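Long-range contacts in enoyl-[acyl-carrier-protein] reductase [FMN] (Thermotoga maritima, PDB 5GVJ), which probably reduces the enoyl group carried by acyl carrier protein with NADH, through FMN, in fatty acid synthesis: residues N71-S76 with F96-P101; G172-R177 with A281-E286; V258-R263 with R272-V277; A120-A125 with V156-R161; R4-D9 with G186-Q191. The protein carries 1 engineered substitution. All blocks are in the same frame, centred on the assembly; numbering follows the deposited sequence.

Contact 1: N71-S76 with F96-P101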
# COMPACT_ATOMS: atom_id res chain seq x y z
N ASN A 71 15.68 -17.65 -6.48
CA ASN A 71 14.28 -17.53 -6.86
C ASN A 71 13.99 -18.38 -8.08
O ASN A 71 14.67 -18.27 -9.10
CB ASN A 71 13.91 -16.07 -7.14
CG ASN A 71 12.46 -15.91 -7.54
OD1 ASN A 71 11.55 -16.19 -6.74
ND2 ASN A 71 12.22 -15.47 -8.77
N ILE A 72 12.96 -19.22 -7.98
CA ILE A 72 12.58 -20.13 -9.05
C ILE A 72 11.20 -19.73 -9.55
O ILE A 72 10.28 -19.54 -8.74
CB ILE A 72 12.59 -21.59 -8.57
CG1 ILE A 72 14.04 -22.03 -8.31
CG2 ILE A 72 11.89 -22.51 -9.56
CD1 ILE A 72 14.17 -23.41 -7.77
N ILE A 73 11.05 -19.58 -10.86
CA ILE A 73 9.76 -19.28 -11.48
C ILE A 73 9.06 -20.59 -11.82
O ILE A 73 9.56 -21.38 -12.64
CB ILE A 73 9.92 -18.40 -12.72
CG1 ILE A 73 10.63 -17.10 -12.37
CG2 ILE A 73 8.55 -18.12 -13.32
CD1 ILE A 73 9.89 -16.29 -11.34
N LEU A 74 7.88 -20.81 -11.24
CA LEU A 74 7.22 -22.11 -11.32
C LEU A 74 6.81 -22.46 -12.74
O LEU A 74 6.75 -23.65 -13.07
CB LEU A 74 6.00 -22.12 -10.39
CG LEU A 74 6.34 -22.12 -8.90
CD1 LEU A 74 5.11 -21.75 -8.10
CD2 LEU A 74 6.88 -23.48 -8.46
N VAL A 75 6.52 -21.46 -13.58
CA VAL A 75 6.10 -21.72 -14.96
C VAL A 75 7.27 -21.97 -15.89
O VAL A 75 7.06 -22.26 -17.08
CB VAL A 75 5.24 -20.56 -15.49
CG1 VAL A 75 4.05 -20.33 -14.57
CG2 VAL A 75 6.06 -19.30 -15.61
N SER A 76 8.50 -21.87 -15.41
CA SER A 76 9.65 -22.16 -16.26
C SER A 76 9.63 -23.63 -16.67
O SER A 76 9.29 -24.50 -15.86
CB SER A 76 10.95 -21.83 -15.53
OG SER A 76 12.04 -22.53 -16.13
N PHE A 96 9.94 -18.76 -4.42
CA PHE A 96 9.19 -19.17 -5.59
C PHE A 96 8.31 -18.03 -6.07
O PHE A 96 7.83 -17.22 -5.27
CB PHE A 96 8.30 -20.39 -5.31
CG PHE A 96 9.04 -21.68 -5.17
CD1 PHE A 96 9.41 -22.40 -6.29
CD2 PHE A 96 9.37 -22.17 -3.92
CE1 PHE A 96 10.08 -23.61 -6.17
CE2 PHE A 96 10.04 -23.36 -3.78
CZ PHE A 96 10.40 -24.09 -4.91
N GLY A 97 8.10 -17.96 -7.38
CA GLY A 97 7.14 -17.04 -7.94
C GLY A 97 6.24 -17.75 -8.94
O GLY A 97 6.55 -18.82 -9.45
N ALA A 98 5.09 -17.11 -9.19
CA ALA A 98 4.15 -17.50 -10.25
C ALA A 98 3.40 -18.79 -9.90
O ALA A 98 3.40 -19.75 -10.66
CB ALA A 98 4.85 -17.63 -11.61
N GLY A 99 2.77 -18.80 -8.73
CA GLY A 99 1.83 -19.86 -8.45
C GLY A 99 2.10 -20.54 -7.13
O GLY A 99 2.70 -19.96 -6.21
N ASN A 100 1.65 -21.78 -7.05
CA ASN A 100 1.67 -22.55 -5.81
C ASN A 100 2.80 -23.56 -5.88
O ASN A 100 2.75 -24.47 -6.73
CB ASN A 100 0.33 -23.26 -5.63
CG ASN A 100 0.20 -23.93 -4.28
OD1 ASN A 100 1.20 -24.24 -3.62
ND2 ASN A 100 -1.04 -24.17 -3.86
N PRO A 101 3.83 -23.45 -5.03
CA PRO A 101 4.99 -24.34 -5.16
C PRO A 101 4.92 -25.54 -4.22
O PRO A 101 5.95 -26.12 -3.87
CB PRO A 101 6.16 -23.43 -4.79
CG PRO A 101 5.57 -22.56 -3.69
CD PRO A 101 4.07 -22.41 -4.01
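I72 and I73, closing strand 68-73, pair in parallel with F96 and G97 at the end of strand 93-97, two neighbouring staves of a TIM barrel. G97 N gives a hydrogen bond to I72 O at 3.0 Å, and one step on, L74 N reaches G97 O, also at 3.0 Å, in an almost linear bond (169°). These strands and helix 79-88 make one beta-alpha-beta unit, and the contact lies at the C-terminal ends of the two strands, the side of the barrel on which FMN binds; the side chain of N71 is about 5 Å from G21, an FMN-binding residue. I73-S76 then fold into a type I turn, and L74 leans over the loop that follows G97. Its CG lies beside the backbone N (chi1 -70°), which points both methyls at residues 96-101. CD2 meets CD1 of the F96 ring at 3.5 Å, the two side chains crossing at about a right angle, and also touches P101 CB at 3.7 Å. CD1 turns instead to the backbone of G99, 3.4 Å from its carbonyl carbon. With an alanine here both methyls go, which would probably open a gap beside the F96 ring and P101 and leave the G99 backbone without its contact to CD1. P101 CB rests over one face of that ring, while I72 lies alongside it, its CB 4.0 Å from F96 CD1.

Contact 2: G172-R177 with A281-E286. With NA (sodium ion), chain C.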
# COMPACT_ATOMS: atom_id res chain seq x y z
N GLY A 172 6.78 -1.66 -2.89
CA GLY A 172 6.67 -0.31 -2.37
C GLY A 172 7.67 0.05 -1.29
O GLY A 172 7.57 1.13 -0.71
N ILE A 173 8.64 -0.82 -1.00
CA ILE A 173 9.54 -0.60 0.12
C ILE A 173 10.90 -0.23 -0.43
O ILE A 173 11.53 -1.02 -1.13
CB ILE A 173 9.63 -1.85 1.02
CG1 ILE A 173 8.22 -2.27 1.45
CG2 ILE A 173 10.48 -1.53 2.23
CD1 ILE A 173 8.12 -3.70 1.88
N ALA A 174 11.36 0.98 -0.11
CA ALA A 174 12.69 1.38 -0.56
C ALA A 174 13.47 2.15 0.49
O ALA A 174 14.54 2.69 0.17
CB ALA A 174 12.58 2.23 -1.84
N ASP A 175 13.00 2.22 1.74
CA ASP A 175 13.68 3.02 2.75
C ASP A 175 13.29 2.53 4.14
O ASP A 175 12.45 1.63 4.30
CB ASP A 175 13.40 4.52 2.57
CG ASP A 175 11.91 4.83 2.54
OD1 ASP A 175 11.13 4.08 3.17
OD2 ASP A 175 11.54 5.83 1.89
N GLY A 176 13.90 3.16 5.16
CA GLY A 176 13.68 2.72 6.53
C GLY A 176 12.28 3.00 7.03
O GLY A 176 11.74 2.23 7.83
N ARG A 177 11.67 4.10 6.57
CA ARG A 177 10.25 4.34 6.85
C ARG A 177 9.40 3.16 6.41
O ARG A 177 8.53 2.69 7.15
CB ARG A 177 9.78 5.59 6.11
CG ARG A 177 9.89 6.85 6.89
CD ARG A 177 9.13 7.93 6.18
NE ARG A 177 9.71 9.24 6.44
CZ ARG A 177 9.11 10.39 6.16
NH1 ARG A 177 7.90 10.39 5.61
NH2 ARG A 177 9.72 11.53 6.43
N ALA A 281 10.11 3.20 -7.32
CA ALA A 281 11.10 3.99 -8.07
C ALA A 281 10.94 5.48 -7.79
O ALA A 281 11.93 6.22 -7.76
CB ALA A 281 11.00 3.70 -9.57
N GLY A 282 9.72 5.94 -7.53
CA GLY A 282 9.52 7.35 -7.22
C GLY A 282 10.12 7.78 -5.90
O GLY A 282 10.21 8.98 -5.64
N LEU A 283 10.52 6.83 -5.06
CA LEU A 283 11.19 7.11 -3.80
C LEU A 283 12.71 7.05 -3.94
O LEU A 283 13.42 7.30 -2.97
CB LEU A 283 10.74 6.11 -2.74
CG LEU A 283 9.25 6.05 -2.46
CD1 LEU A 283 8.94 4.84 -1.57
CD2 LEU A 283 8.82 7.36 -1.82
N ILE A 284 13.21 6.71 -5.12
CA ILE A 284 14.63 6.49 -5.34
C ILE A 284 15.15 7.64 -6.20
O ILE A 284 14.71 7.83 -7.34
CB ILE A 284 14.88 5.13 -6.00
CG1 ILE A 284 14.52 4.00 -5.02
CG2 ILE A 284 16.33 5.00 -6.47
CD1 ILE A 284 14.29 2.67 -5.69
N ASP A 285 16.07 8.41 -5.63
CA ASP A 285 16.59 9.58 -6.32
C ASP A 285 18.08 9.49 -6.61
O ASP A 285 18.64 10.46 -7.16
CB ASP A 285 16.32 10.84 -5.50
CG ASP A 285 14.85 11.06 -5.31
OD1 ASP A 285 14.13 11.11 -6.33
OD2 ASP A 285 14.41 11.13 -4.15
N GLU A 286 18.73 8.39 -6.28
CA GLU A 286 20.13 8.24 -6.64
C GLU A 286 20.54 6.79 -6.50
O GLU A 286 19.92 6.02 -5.75
CB GLU A 286 21.03 9.15 -5.80
CG GLU A 286 20.94 8.94 -4.32
CD GLU A 286 21.95 9.77 -3.56
OE1 GLU A 286 23.15 9.72 -3.90
OE2 GLU A 286 21.55 10.49 -2.62
NA NA C . 13.08 7.84 -9.00
O HOH W 1 12.98 7.45 0.40
O HOH W 2 12.36 9.93 -7.84
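A174 meets L283 and I284 without a single direct hydrogen bond between the two segments, although polar groups and a sodium ion lie close by. The direct contact is apolar and light. A174 CB faces CG1 of I284 at 4.1 Å and is a little farther from L283 CB, while the CD1 methyl of L283 lies 4.0 Å from the carbonyl oxygen of G172. L283 has its CG beside the backbone N (chi1 -57°), and this directs the branched end at G172 and D175. The polar link runs through water 1, which donates to D175 OD2 at 2.6 Å and, more weakly, to L283 O. That carboxylate serves other partners as well: OD1 caps G178 N at the start of helix 176-185, and OD2 takes a hydrogen bond from N157 and a salt bridge from R161, both of the second subunit. On the far side of residues 281-286 the backbone folds round the sodium ion. A281 O and I284 O each bind it at 2.3 Å, and A281 O also accepts the backbone N of I284. Water 2 fills another position on the metal and donates to D285 OD1 at 2.6 Å, while the carbonyls of I212, V213 and A215 complete the shell. G172 binds FMN, as do S280 and T194 nearby. The loop after strand 167-170, brought together here with the segment that precedes helix 290-309, thus belongs to the region after strands 7 and 8 where FMN-dependent TIM barrels typically hold the cofactor phosphate.

Contact 3: V258-R263 with R272-V277. Engineered in segment 272-277: A276 (natural residue Met).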
# COMPACT_ATOMS: atom_id res chain seq x y z
N VAL A 258 8.42 -11.41 -25.90
CA VAL A 258 9.47 -12.39 -25.65
C VAL A 258 10.82 -11.69 -25.70
O VAL A 258 11.10 -10.87 -26.59
CB VAL A 258 9.38 -13.55 -26.66
CG1 VAL A 258 9.87 -13.15 -28.04
CG2 VAL A 258 10.14 -14.77 -26.14
N GLY A 259 11.66 -11.97 -24.70
CA GLY A 259 12.93 -11.31 -24.57
C GLY A 259 12.88 -9.85 -24.16
O GLY A 259 13.94 -9.23 -24.03
N SER A 260 11.69 -9.29 -23.92
CA SER A 260 11.59 -7.85 -23.68
C SER A 260 12.26 -7.45 -22.36
O SER A 260 12.87 -6.38 -22.27
CB SER A 260 10.14 -7.39 -23.71
OG SER A 260 9.38 -8.01 -22.68
N LEU A 261 12.16 -8.30 -21.33
CA LEU A 261 12.81 -7.97 -20.06
C LEU A 261 14.33 -7.99 -20.20
O LEU A 261 15.02 -7.11 -19.67
CB LEU A 261 12.36 -8.93 -18.95
CG LEU A 261 12.98 -8.65 -17.57
CD1 LEU A 261 12.52 -7.29 -17.01
CD2 LEU A 261 12.70 -9.77 -16.57
N ARG A 262 14.87 -8.97 -20.93
CA ARG A 262 16.31 -9.02 -21.15
C ARG A 262 16.81 -7.79 -21.89
O ARG A 262 17.89 -7.27 -21.59
CB ARG A 262 16.69 -10.29 -21.91
CG ARG A 262 18.18 -10.57 -21.89
CD ARG A 262 18.60 -11.50 -23.03
NE ARG A 262 18.33 -10.88 -24.33
CZ ARG A 262 19.19 -10.10 -24.99
NH1 ARG A 262 20.39 -9.84 -24.48
NH2 ARG A 262 18.84 -9.59 -26.16
N ARG A 263 16.04 -7.31 -22.87
CA ARG A 263 16.49 -6.15 -23.64
C ARG A 263 16.62 -4.91 -22.76
O ARG A 263 17.52 -4.09 -22.96
CB ARG A 263 15.54 -5.88 -24.81
CG ARG A 263 15.57 -6.91 -25.93
CD ARG A 263 15.01 -6.34 -27.22
NE ARG A 263 13.56 -6.19 -27.17
CZ ARG A 263 12.69 -7.15 -27.49
NH1 ARG A 263 13.13 -8.35 -27.88
NH2 ARG A 263 11.38 -6.93 -27.42
N ARG A 272 12.25 -1.33 -27.12
CA ARG A 272 11.49 -2.57 -26.92
C ARG A 272 11.92 -3.32 -25.67
O ARG A 272 11.79 -4.55 -25.62
CB ARG A 272 11.59 -3.49 -28.14
CG ARG A 272 11.34 -2.78 -29.47
CD ARG A 272 11.24 -3.76 -30.66
NE ARG A 272 12.22 -4.85 -30.70
CZ ARG A 272 13.55 -4.70 -30.58
NH1 ARG A 272 14.09 -3.48 -30.41
NH2 ARG A 272 14.35 -5.75 -30.63
N GLY A 273 12.46 -2.63 -24.66
CA GLY A 273 12.70 -3.25 -23.37
C GLY A 273 11.50 -3.04 -22.45
O GLY A 273 10.85 -2.00 -22.47
N SER A 274 11.22 -4.07 -21.64
CA SER A 274 10.20 -3.98 -20.60
C SER A 274 10.90 -3.68 -19.28
O SER A 274 11.64 -4.52 -18.75
CB SER A 274 9.39 -5.27 -20.52
OG SER A 274 8.45 -5.33 -21.57
N PHE A 275 10.68 -2.48 -18.75
CA PHE A 275 11.39 -2.02 -17.57
C PHE A 275 10.52 -2.31 -16.35
O PHE A 275 9.78 -1.45 -15.87
CB PHE A 275 11.75 -0.54 -17.71
CG PHE A 275 12.83 -0.30 -18.72
CD1 PHE A 275 12.53 -0.25 -20.08
CD2 PHE A 275 14.15 -0.14 -18.32
CE1 PHE A 275 13.53 -0.04 -21.02
CE2 PHE A 275 15.15 0.07 -19.26
CZ PHE A 275 14.84 0.12 -20.61
N ALA A 276 10.63 -3.54 -15.84
CA ALA A 276 9.83 -4.04 -14.72
C ALA A 276 10.33 -3.41 -13.43
O ALA A 276 11.22 -3.94 -12.75
CB ALA A 276 9.91 -5.56 -14.65
N VAL A 277 9.77 -2.26 -13.08
CA VAL A 277 10.13 -1.58 -11.84
C VAL A 277 8.84 -1.16 -11.14
O VAL A 277 7.82 -0.91 -11.77
CB VAL A 277 11.07 -0.36 -12.08
CG1 VAL A 277 11.87 -0.51 -13.38
CG2 VAL A 277 10.32 0.94 -12.06
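The first turn of helix 260-265 is joined to the extended chain of R272-V277 by S274 N, which donates to S260 O at 2.9 Å; the bond is straight at the hydrogen (168°), yet the nitrogen stands well above the carbonyl plane. G273 CA adds a CA-H...O contact to the same oxygen. The two serine hydroxyls meet beside this bond, S274 OG donating to S260 OG at 3.0 Å, and S260 OG in turn is bonded to L257 O. Farther along, CD1 of L261 touches the methyl of A276, an engineered residue that is methionine in the natural protein, at 3.9 Å. This end borders the cofactor site, L261 lying about 4 Å from A23 and A276 about 5 Å from G144, both FMN-binding residues. R263 grips the other end. Its chain bends at chi3 (-73°), bringing NE within 2.9 Å of R272 O, while NH2 adds a weak bond to that oxygen. The guanidinium groups of R263 and R272 lie flat on each other, their centres 4.0 Å apart and their planes only 13° from parallel. R272 NH2 stands over one face of the R263 group, and S260 CA lies over the opposite face. D269 forms a salt bridge with R272 NH1 and a long, weak ion pair with R263 NE. Its negative charge, together with the R272 carbonyl that accepts from R263, is likely to offset much of the cost of stacking two cations.

Contact 4: A120-A125 with V156-R161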
# COMPACT_ATOMS: atom_id res chain seq x y z
N ALA A 120 0.37 -13.46 -3.37
CA ALA A 120 -0.40 -12.24 -3.53
C ALA A 120 -1.78 -12.39 -2.93
O ALA A 120 -2.66 -11.54 -3.16
CB ALA A 120 -0.47 -11.84 -5.01
N SER A 121 -2.00 -13.44 -2.15
CA SER A 121 -3.31 -13.66 -1.58
C SER A 121 -3.18 -14.23 -0.18
O SER A 121 -2.17 -14.83 0.19
CB SER A 121 -4.16 -14.60 -2.45
OG SER A 121 -3.59 -15.90 -2.46
N ASP A 122 -4.24 -14.03 0.58
CA ASP A 122 -4.37 -14.59 1.91
C ASP A 122 -4.55 -16.11 1.85
O ASP A 122 -3.99 -16.85 2.67
CB ASP A 122 -5.56 -13.92 2.58
CG ASP A 122 -5.76 -14.38 3.97
OD1 ASP A 122 -4.76 -14.48 4.71
OD2 ASP A 122 -6.93 -14.64 4.34
N SER A 123 -5.34 -16.58 0.89
CA SER A 123 -5.61 -18.01 0.78
C SER A 123 -4.34 -18.78 0.42
O SER A 123 -4.05 -19.82 1.01
CB SER A 123 -6.71 -18.27 -0.24
OG SER A 123 -6.33 -17.75 -1.51
N LEU A 124 -3.58 -18.28 -0.56
CA LEU A 124 -2.35 -18.97 -0.92
C LEU A 124 -1.38 -19.02 0.25
O LEU A 124 -0.76 -20.06 0.50
CB LEU A 124 -1.68 -18.32 -2.14
CG LEU A 124 -0.40 -19.01 -2.61
CD1 LEU A 124 -0.64 -20.48 -2.93
CD2 LEU A 124 0.24 -18.31 -3.82
N ALA A 125 -1.27 -17.92 0.99
CA ALA A 125 -0.40 -17.91 2.17
C ALA A 125 -0.77 -19.03 3.13
O ALA A 125 0.10 -19.79 3.58
CB ALA A 125 -0.46 -16.56 2.87
N VAL A 156 -0.07 -7.30 3.51
CA VAL A 156 0.79 -7.68 4.62
C VAL A 156 -0.01 -7.80 5.91
O VAL A 156 0.21 -8.71 6.71
CB VAL A 156 1.95 -6.67 4.78
CG1 VAL A 156 2.77 -6.98 6.03
CG2 VAL A 156 2.83 -6.70 3.55
N ASN A 157 -0.96 -6.88 6.12
CA ASN A 157 -1.79 -6.92 7.32
C ASN A 157 -2.60 -8.21 7.38
O ASN A 157 -2.56 -8.93 8.38
CB ASN A 157 -2.71 -5.69 7.34
CG ASN A 157 -3.51 -5.55 8.63
OD1 ASN A 157 -3.55 -6.45 9.46
ND2 ASN A 157 -4.15 -4.38 8.80
N LYS A 158 -3.31 -8.53 6.30
CA LYS A 158 -4.19 -9.70 6.33
C LYS A 158 -3.37 -10.99 6.40
O LYS A 158 -3.70 -11.90 7.16
CB LYS A 158 -5.10 -9.72 5.10
CG LYS A 158 -6.01 -10.94 5.01
CD LYS A 158 -6.95 -11.02 6.21
CE LYS A 158 -8.06 -12.05 5.99
NZ LYS A 158 -8.72 -12.45 7.27
N VAL A 159 -2.30 -11.07 5.61
CA VAL A 159 -1.50 -12.29 5.58
C VAL A 159 -0.87 -12.55 6.94
O VAL A 159 -0.93 -13.67 7.46
CB VAL A 159 -0.44 -12.21 4.47
CG1 VAL A 159 0.61 -13.32 4.61
CG2 VAL A 159 -1.10 -12.30 3.10
N SER A 160 -0.27 -11.53 7.55
CA SER A 160 0.38 -11.75 8.84
C SER A 160 -0.63 -12.20 9.90
O SER A 160 -0.30 -13.00 10.78
CB SER A 160 1.13 -10.50 9.30
OG SER A 160 0.27 -9.39 9.43
N ARG A 161 -1.86 -11.71 9.83
CA ARG A 161 -2.88 -12.17 10.77
C ARG A 161 -3.31 -13.61 10.51
O ARG A 161 -3.80 -14.27 11.44
CB ARG A 161 -4.09 -11.25 10.72
CG ARG A 161 -3.80 -9.86 11.25
CD ARG A 161 -5.06 -9.04 11.27
NE ARG A 161 -4.79 -7.63 11.57
CZ ARG A 161 -4.87 -7.10 12.78
NH1 ARG A 161 -5.21 -7.84 13.83
NH2 ARG A 161 -4.62 -5.81 12.95
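V159 packs against A125 and the S121 carbonyl in the apolar, buried half of this helix pair. The backbones come close, with 5.2 Å between the CA atoms of D122 and V159, and the two valine methyls divide the work. CG1, set opposite its own backbone N (chi1 168°), meets A125 CB at 3.8 Å; CG2 lies near S121 O, 4.0 Å away. The small A125 is consistent with this close approach, and V159 is backed by V167 of strand 167-170 while A125 rests on V119 of strand 114-119. The start of helix 122-130 is finished by S121, whose OG accepts from L124 N at 3.0 Å as an N-cap. Farther from the sheet D122 and K158 still pack closely, but without a direct polar bond. They pass each other at a slant, the lysine chain bending at chi2 (61°) to bring its CG within 3.6 Å of D122 CG. Here the aliphatic part of the lysine does the touching: K158 NZ remains beyond salt-bridge distance from the carboxylate, though the position of OD2 is less certain, and D122 has R126 as its ionic partner and S162 OG as a hydrogen-bonding one. The looser side is that of the partly exposed K158 and the exposed R161, where L283 of the second subunit packs on K158 and N157. R161 NE is held by N157 OD1 at 2.7 Å, and its NH2 makes a salt bridge with E300 of the second subunit. Two neighbouring outer helices packed over the strands in this way, those following strands 5 and 6, are the build of a TIM barrel.

Contact 5: R4-D9 with G186-Q191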
# COMPACT_ATOMS: atom_id res chain seq x y z
N ARG A 4 16.93 -7.44 15.19
CA ARG A 4 16.81 -8.89 15.13
C ARG A 4 15.34 -9.25 14.99
O ARG A 4 14.49 -8.67 15.66
CB ARG A 4 17.40 -9.52 16.40
CG ARG A 4 17.49 -11.02 16.36
CD ARG A 4 18.12 -11.56 17.64
NE ARG A 4 18.16 -13.02 17.63
CZ ARG A 4 18.88 -13.76 18.48
NH1 ARG A 4 19.61 -13.17 19.41
NH2 ARG A 4 18.86 -15.08 18.37
N THR A 5 15.02 -10.18 14.09
CA THR A 5 13.64 -10.62 13.91
C THR A 5 13.63 -12.13 13.74
O THR A 5 14.67 -12.77 13.57
CB THR A 5 12.95 -9.98 12.71
OG1 THR A 5 13.36 -10.64 11.51
CG2 THR A 5 13.29 -8.48 12.59
N ARG A 6 12.42 -12.72 13.74
CA ARG A 6 12.34 -14.15 13.42
C ARG A 6 12.98 -14.46 12.07
O ARG A 6 13.47 -15.58 11.86
CB ARG A 6 10.89 -14.62 13.43
CG ARG A 6 10.22 -14.60 14.79
CD ARG A 6 8.69 -14.58 14.64
NE ARG A 6 8.15 -15.87 14.31
CZ ARG A 6 7.01 -16.09 13.67
NH1 ARG A 6 6.25 -15.10 13.21
NH2 ARG A 6 6.65 -17.34 13.47
N VAL A 7 12.99 -13.50 11.15
CA VAL A 7 13.52 -13.80 9.82
C VAL A 7 15.04 -13.83 9.85
O VAL A 7 15.66 -14.70 9.23
CB VAL A 7 12.99 -12.80 8.77
CG1 VAL A 7 13.72 -12.99 7.44
CG2 VAL A 7 11.49 -12.99 8.59
N THR A 8 15.68 -12.90 10.56
CA THR A 8 17.14 -12.99 10.64
C THR A 8 17.57 -14.26 11.38
O THR A 8 18.60 -14.85 11.05
CB THR A 8 17.74 -11.74 11.30
OG1 THR A 8 17.32 -11.64 12.67
CG2 THR A 8 17.32 -10.50 10.55
N ASP A 9 16.76 -14.71 12.35
CA ASP A 9 17.05 -15.97 13.02
C ASP A 9 16.85 -17.15 12.08
O ASP A 9 17.71 -18.03 11.97
CB ASP A 9 16.17 -16.13 14.25
CG ASP A 9 16.56 -15.19 15.36
OD1 ASP A 9 17.77 -14.92 15.49
OD2 ASP A 9 15.66 -14.75 16.10
N GLY A 186 2.77 -6.10 10.43
CA GLY A 186 2.99 -7.47 10.85
C GLY A 186 4.16 -8.19 10.20
O GLY A 186 4.43 -9.34 10.56
N ALA A 187 4.86 -7.58 9.24
CA ALA A 187 6.01 -8.23 8.64
C ALA A 187 7.18 -8.27 9.61
O ALA A 187 7.29 -7.45 10.52
CB ALA A 187 6.43 -7.52 7.35
N GLU A 188 8.08 -9.24 9.40
CA GLU A 188 9.33 -9.32 10.15
C GLU A 188 10.56 -9.24 9.26
O GLU A 188 11.68 -9.46 9.74
CB GLU A 188 9.32 -10.59 11.01
CG GLU A 188 8.11 -10.55 11.94
CD GLU A 188 7.94 -11.80 12.76
OE1 GLU A 188 8.67 -11.94 13.76
OE2 GLU A 188 7.06 -12.62 12.43
N ALA A 189 10.38 -8.95 7.97
CA ALA A 189 11.48 -8.57 7.09
C ALA A 189 10.87 -7.86 5.89
O ALA A 189 9.65 -7.79 5.74
CB ALA A 189 12.32 -9.79 6.67
N VAL A 190 11.73 -7.30 5.04
CA VAL A 190 11.26 -6.63 3.84
C VAL A 190 12.12 -7.06 2.66
O VAL A 190 13.31 -7.35 2.80
CB VAL A 190 11.27 -5.09 3.98
CG1 VAL A 190 10.21 -4.64 5.00
CG2 VAL A 190 12.65 -4.58 4.38
N GLN A 191 11.50 -7.08 1.48
CA GLN A 191 12.19 -7.34 0.23
C GLN A 191 12.07 -6.09 -0.62
O GLN A 191 10.97 -5.53 -0.75
CB GLN A 191 11.60 -8.57 -0.47
CG GLN A 191 12.24 -8.88 -1.80
CD GLN A 191 11.66 -10.13 -2.41
OE1 GLN A 191 10.44 -10.29 -2.45
NE2 GLN A 191 12.53 -11.04 -2.85
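T5, R6 and V7 all meet E188, and V7 also reaches A189. The T5 hydroxyl approaches the E188 carbonyl in its plane: OG1 donates to E188 O at 2.7 Å, with a C=O...O angle of 153°. Its chi1 of 79° sets OG1 between the backbone N and the carbonyl carbon, from where it also accepts V7 N at 2.9 Å and, weakly, T8 N, capping helix 6-11. The arginine and the glutamate pass each other at a slant. R6 NH1 reaches the syn lone pair of E188 OE2 at 2.7 Å in a salt bridge, but the bond is bent (142°). R6 NH2 is held separately by N164 O. V7 lies on the inner side, its CG1 touching A189 CB at 3.6 Å and its CG2 near E188 CB at 4.0 Å; I168 and P166 continue this apolar patch below the N-terminal ends of strands 167-170 and 189-191. Y311 of the second subunit packs against T5 and E188. With a valine in place of T5 the hydroxyl is lost, which would probably leave E188 O without this donor and V7 N without its cap. Since one oxygen both gives a proton to the carbonyl of E188 and receives N-H groups of the helix, each bond is likely to strengthen the other, and the start of helix 6-11 is tied to residue 188 through a single shared hydroxyl.

Overall arrangement
Within the barrel, contact 1 joins strands 68-73 and 93-97, contact 4 the outer helices 122-130 and 152-162, and contact 5 sets helix 6-11 against strand 189-191 of the same parallel sheet; contact 2 joins the loop after strand 167-170 to the chain before helix 290-309. Contact 5 spans the chain so widely that contacts 1 and 4 fall between its segments. L124 packs on N100 to join contacts 1 and 4, S160 on G186 to join 4 and 5, and I173 on V190 to join 2 and 5. Contact 3 lies within the span of contact 2, their centres 22 Å apart. Contacts 2, 4 and 5 all face the second subunit, tying barrel and cofactor region to the dimer.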